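Exo-beta-1,3-glucanase (Streptomyces sp. SirexAA-E, PDB 4PEY) hydrolyses laminarin and laminarioligosaccharides as a secreted exo-beta-1,3-glucanase of glycoside hydrolase family 55, yielding glucose and laminaribiose. Local coordinates at residues E13-L25 against L258-A270. The protein carries 1 engineered substitution. Sequence-based numbering, arbitrary orientation. Where two conformers were deposited one is given.
Sequences EVVGGGDLGPNVL and LPLDQFYVVKPGA
Gly17 packs against the backbone of Leu260, Asp261 and Phe263, where the extended N-terminal arm of this family 55 glucanase, a fold of two beta-helical domains, crosses the passage from the first domain into the second. Residues 255-259 close the strands of the first domain, a 3-10 turn follows, and 263-266 opens the second beside strand 284-287; the arm then enters the first domain as strand 24-27.

Backbone polarity comes first. Gly17 N donates to Phe263 O at 2.8 Å, nearly straight at 166°. One water bridges the two backbones beside it: it donates to Val15 O and Gly17 O and accepts from Val265 N, 2.9 Å away. The glycines allow such closeness, since a CB on Gly16 would run into Asp261 O.

The apolar contacts flank this seam. Val14 sets CG1 3.5 Å from Tyr264 CD1, meeting the ring obliquely, while helix 272-280 touches both side chains. Val265 divides its branches: CG2 rests on Gly17 O, whereas CG1, anti to the backbone N (chi1 178°), reaches Leu20 CD2 at 4.1 Å. Leu260 brings CD2 near Gly18 O, and both Leu20 and Leu260 also touch Leu286.

Farther along, Lys267 bends at chi3 (-81°), bringing NZ 3.0 Å from Asp19 O, above the carbonyl plane rather than in it. Cut back to an alanine, this position would probably leave Asp19 O without this donor and open a gap beside Asp19 and Gly21 where CE and CD now lie. The Asp19 carboxylate makes no contact with that ammonium group and instead closes an Asx turn, its OD2 accepting from Gly21 N at 2.8 Å from above the carboxylate plane.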
loop_
_atom_site.group_PDB
_atom_site.type_symbol
_atom_site.label_atom_id
_atom_site.label_comp_id
_atom_site.label_asym_id
_atom_site.label_seq_id
_atom_site.Cartn_x
_atom_site.Cartn_y
_atom_site.Cartn_z
ATOM N N GLU A 13 10.406 2.516 32.845
ATOM C CA GLU A 13 9.044 2.916 33.174
ATOM C C GLU A 13 8.031 2.129 32.348
ATOM O O GLU A 13 7.061 1.604 32.889
ATOM C CB GLU A 13 8.853 4.421 32.952
ATOM C CG GLU A 13 8.212 5.157 34.129
ATOM C CD GLU A 13 6.808 4.663 34.446
ATOM O OE1 GLU A 13 5.940 4.708 33.546
ATOM O OE2 GLU A 13 6.573 4.228 35.597
ATOM N N VAL A 14 8.257 2.042 31.041
ATOM C CA VAL A 14 7.304 1.387 30.149
ATOM C C VAL A 14 7.481 -0.129 30.139
ATOM O O VAL A 14 8.588 -0.636 29.954
ATOM C CB VAL A 14 7.432 1.916 28.705
ATOM C CG1 VAL A 14 6.373 1.282 27.828
ATOM C CG2 VAL A 14 7.304 3.435 28.680
ATOM N N VAL A 15 6.385 -0.856 30.331
ATOM C CA VAL A 15 6.453 -2.311 30.399
ATOM C C VAL A 15 6.096 -2.932 29.050
ATOM O O VAL A 15 5.131 -2.524 28.399
ATOM C CB VAL A 15 5.525 -2.865 31.508
ATOM C CG1 VAL A 15 4.118 -2.316 31.356
ATOM C CG2 VAL A 15 5.519 -4.389 31.502
ATOM N N GLY A 16 6.898 -3.901 28.621
ATOM C CA GLY A 16 6.663 -4.582 27.361
ATOM C C GLY A 16 5.686 -5.738 27.491
ATOM O O GLY A 16 5.457 -6.253 28.588
ATOM N N GLY A 17 5.109 -6.139 26.360
ATOM C CA GLY A 17 4.203 -7.272 26.308
ATOM C C GLY A 17 2.825 -6.989 26.877
ATOM O O GLY A 17 2.414 -5.839 27.025
ATOM N N GLY A 18 2.101 -8.051 27.195
ATOM C CA GLY A 18 0.777 -7.903 27.765
ATOM C C GLY A 18 -0.332 -8.275 26.803
ATOM O O GLY A 18 -0.083 -8.745 25.692
ATOM N N ASP A 19 -1.562 -8.060 27.252
ATOM C CA ASP A 19 -2.764 -8.404 26.503
ATOM C C ASP A 19 -2.890 -7.579 25.221
ATOM O O ASP A 19 -2.547 -6.395 25.202
ATOM C CB ASP A 19 -3.989 -8.189 27.391
ATOM C CG ASP A 19 -5.261 -8.719 26.773
ATOM O OD1 ASP A 19 -5.443 -9.954 26.756
ATOM O OD2 ASP A 19 -6.085 -7.903 26.318
ATOM N N LEU A 20 -3.388 -8.201 24.156
ATOM C CA LEU A 20 -3.555 -7.518 22.873
ATOM C C LEU A 20 -4.869 -6.735 22.769
ATOM O O LEU A 20 -5.092 -6.017 21.800
ATOM C CB LEU A 20 -3.461 -8.524 21.725
ATOM C CG LEU A 20 -2.106 -9.221 21.610
ATOM C CD1 LEU A 20 -2.087 -10.185 20.430
ATOM C CD2 LEU A 20 -0.995 -8.183 21.493
ATOM N N GLY A 21 -5.742 -6.875 23.761
ATOM C CA GLY A 21 -6.934 -6.045 23.818
ATOM C C GLY A 21 -8.144 -6.628 23.109
ATOM O O GLY A 21 -8.047 -7.648 22.428
ATOM N N PRO A 22 -9.299 -5.965 23.252
ATOM C CA PRO A 22 -10.575 -6.521 22.790
ATOM C C PRO A 22 -10.776 -6.487 21.276
ATOM O O PRO A 22 -11.724 -7.111 20.796
ATOM C CB PRO A 22 -11.608 -5.634 23.486
ATOM C CG PRO A 22 -10.903 -4.330 23.682
ATOM C CD PRO A 22 -9.477 -4.689 23.972
ATOM N N ASN A 23 -9.919 -5.778 20.543
ATOM C CA ASN A 23 -10.079 -5.659 19.095
ATOM C C ASN A 23 -9.219 -6.655 18.322
ATOM O O ASN A 23 -9.207 -6.656 17.093
ATOM C CB ASN A 23 -9.755 -4.238 18.633
ATOM C CG ASN A 23 -10.717 -3.214 19.189
ATOM O OD1 ASN A 23 -11.829 -3.548 19.600
ATOM N ND2 ASN A 23 -10.299 -1.950 19.191
ATOM N N VAL A 24 -8.484 -7.490 19.044
ATOM C CA VAL A 24 -7.772 -8.590 18.419
ATOM C C VAL A 24 -8.499 -9.871 18.798
ATOM O O VAL A 24 -8.490 -10.287 19.958
ATOM C CB VAL A 24 -6.290 -8.676 18.854
ATOM C CG1 VAL A 24 -5.605 -9.834 18.146
ATOM C CG2 VAL A 24 -5.551 -7.382 18.550
ATOM N N LEU A 25 -9.164 -10.471 17.819
ATOM C CA LEU A 25 -9.921 -11.690 18.039
ATOM C C LEU A 25 -9.032 -12.862 17.667
ATOM O O LEU A 25 -8.644 -13.007 16.508
ATOM C CB LEU A 25 -11.213 -11.698 17.212
ATOM C CG LEU A 25 -12.338 -10.714 17.563
ATOM C CD1 LEU A 25 -11.939 -9.264 17.349
ATOM C CD2 LEU A 25 -13.579 -11.032 16.753
ATOM N N LEU A 258 11.452 -11.649 17.481
ATOM C CA LEU A 258 11.428 -10.769 18.647
ATOM C C LEU A 258 10.284 -11.154 19.578
ATOM O O LEU A 258 9.132 -11.157 19.159
ATOM C CB LEU A 258 11.263 -9.313 18.219
ATOM C CG LEU A 258 12.344 -8.719 17.318
ATOM C CD1 LEU A 258 11.908 -7.357 16.802
ATOM C CD2 LEU A 258 13.662 -8.617 18.085
ATOM N N PRO A 259 10.593 -11.485 20.839
ATOM C CA PRO A 259 9.515 -11.779 21.794
ATOM C C PRO A 259 8.575 -10.593 22.006
ATOM O O PRO A 259 9.018 -9.439 21.952
ATOM C CB PRO A 259 10.269 -12.102 23.090
ATOM C CG PRO A 259 11.647 -12.499 22.645
ATOM C CD PRO A 259 11.929 -11.653 21.437
ATOM N N LEU A 260 7.298 -10.880 22.253
ATOM C CA LEU A 260 6.303 -9.842 22.486
ATOM C C LEU A 260 6.674 -8.932 23.658
ATOM O O LEU A 260 6.293 -7.758 23.676
ATOM C CB LEU A 260 4.927 -10.471 22.727
ATOM C CG LEU A 260 3.745 -9.508 22.874
ATOM C CD1 LEU A 260 3.513 -8.754 21.575
ATOM C CD2 LEU A 260 2.485 -10.254 23.294
ATOM N N ASP A 261 7.422 -9.448 24.632
ATOM C CA ASP A 261 7.760 -8.614 25.783
ATOM C C ASP A 261 8.815 -7.559 25.427
ATOM O O ASP A 261 9.158 -6.716 26.256
ATOM C CB ASP A 261 8.186 -9.469 27.000
ATOM C CG ASP A 261 9.533 -10.185 26.834
ATOM O OD1 ASP A 261 10.311 -9.905 25.906
ATOM O OD2 ASP A 261 9.832 -11.041 27.702
ATOM N N GLN A 262 9.305 -7.586 24.189
ATOM C CA GLN A 262 10.203 -6.530 23.728
ATOM C C GLN A 262 9.438 -5.470 22.935
ATOM O O GLN A 262 10.037 -4.563 22.352
ATOM C CB GLN A 262 11.345 -7.121 22.896
ATOM C CG GLN A 262 12.320 -7.948 23.735
ATOM C CD GLN A 262 13.404 -8.616 22.912
ATOM O OE1 GLN A 262 13.647 -8.250 21.762
ATOM N NE2 GLN A 262 14.062 -9.607 23.502
ATOM N N PHE A 263 8.110 -5.585 22.939
ATOM C CA PHE A 263 7.223 -4.615 22.296
ATOM C C PHE A 263 6.397 -3.858 23.324
ATOM O O PHE A 263 5.862 -4.464 24.251
ATOM C CB PHE A 263 6.260 -5.306 21.318
ATOM C CG PHE A 263 6.879 -5.673 20.008
ATOM C CD1 PHE A 263 7.737 -6.757 19.908
ATOM C CD2 PHE A 263 6.579 -4.944 18.864
ATOM C CE1 PHE A 263 8.304 -7.099 18.691
ATOM C CE2 PHE A 263 7.143 -5.271 17.644
ATOM C CZ PHE A 263 8.008 -6.350 17.554
ATOM N N TYR A 264 6.285 -2.542 23.157
ATOM C CA TYR A 264 5.241 -1.793 23.843
ATOM C C TYR A 264 3.941 -2.031 23.086
ATOM O O TYR A 264 3.849 -1.724 21.897
ATOM C CB TYR A 264 5.565 -0.296 23.910
ATOM C CG TYR A 264 4.459 0.546 24.513
ATOM C CD1 TYR A 264 3.869 0.196 25.717
ATOM C CD2 TYR A 264 4.014 1.701 23.882
ATOM C CE1 TYR A 264 2.857 0.975 26.273
ATOM C CE2 TYR A 264 3.005 2.476 24.426
ATOM C CZ TYR A 264 2.430 2.112 25.620
ATOM O OH TYR A 264 1.429 2.889 26.166
ATOM N N VAL A 265 2.962 -2.617 23.765
ATOM C CA VAL A 265 1.678 -2.923 23.153
ATOM C C VAL A 265 0.787 -1.704 23.301
ATOM O O VAL A 265 0.265 -1.428 24.383
ATOM C CB VAL A 265 1.038 -4.172 23.792
ATOM C CG1 VAL A 265 -0.329 -4.463 23.189
ATOM C CG2 VAL A 265 1.964 -5.374 23.621
ATOM N N VAL A 266 0.659 -0.951 22.210
ATOM C CA VAL A 266 -0.067 0.314 22.221
ATOM C C VAL A 266 -1.567 0.055 22.158
ATOM O O VAL A 266 -2.045 -0.683 21.295
ATOM C CB VAL A 266 0.343 1.222 21.039
ATOM C CG1 VAL A 266 -0.266 2.615 21.203
ATOM C CG2 VAL A 266 1.859 1.304 20.918
ATOM N N LYS A 267 -2.296 0.660 23.087
ATOM C CA LYS A 267 -3.741 0.530 23.151
ATOM C C LYS A 267 -4.370 1.914 23.295
ATOM O O LYS A 267 -3.689 2.858 23.697
ATOM C CB LYS A 267 -4.134 -0.405 24.305
ATOM C CG LYS A 267 -3.931 -1.875 23.948
ATOM C CD LYS A 267 -4.241 -2.828 25.086
ATOM C CE LYS A 267 -3.084 -2.929 26.044
ATOM N NZ LYS A 267 -3.261 -4.101 26.948
ATOM N N PRO A 268 -5.655 2.051 22.920
ATOM C CA PRO A 268 -6.369 3.326 23.042
ATOM C C PRO A 268 -6.108 4.007 24.379
ATOM O O PRO A 268 -6.191 3.357 25.424
ATOM C CB PRO A 268 -7.833 2.909 22.911
ATOM C CG PRO A 268 -7.779 1.745 21.987
ATOM C CD PRO A 268 -6.505 1.009 22.315
ATOM N N GLY A 269 -5.755 5.287 24.338
ATOM C CA GLY A 269 -5.418 6.020 25.544
ATOM C C GLY A 269 -3.945 6.380 25.620
ATOM O O GLY A 269 -3.565 7.308 26.332
ATOM N N ALA A 270 -3.112 5.643 24.889
ATOM C CA ALA A 270 -1.674 5.905 24.887
ATOM C C ALA A 270 -1.370 7.281 24.314
ATOM O O ALA A 270 -1.997 7.710 23.351
ATOM C CB ALA A 270 -0.937 4.836 24.094
HETATM O O HOH W 1 3.158 -3.294 26.595
#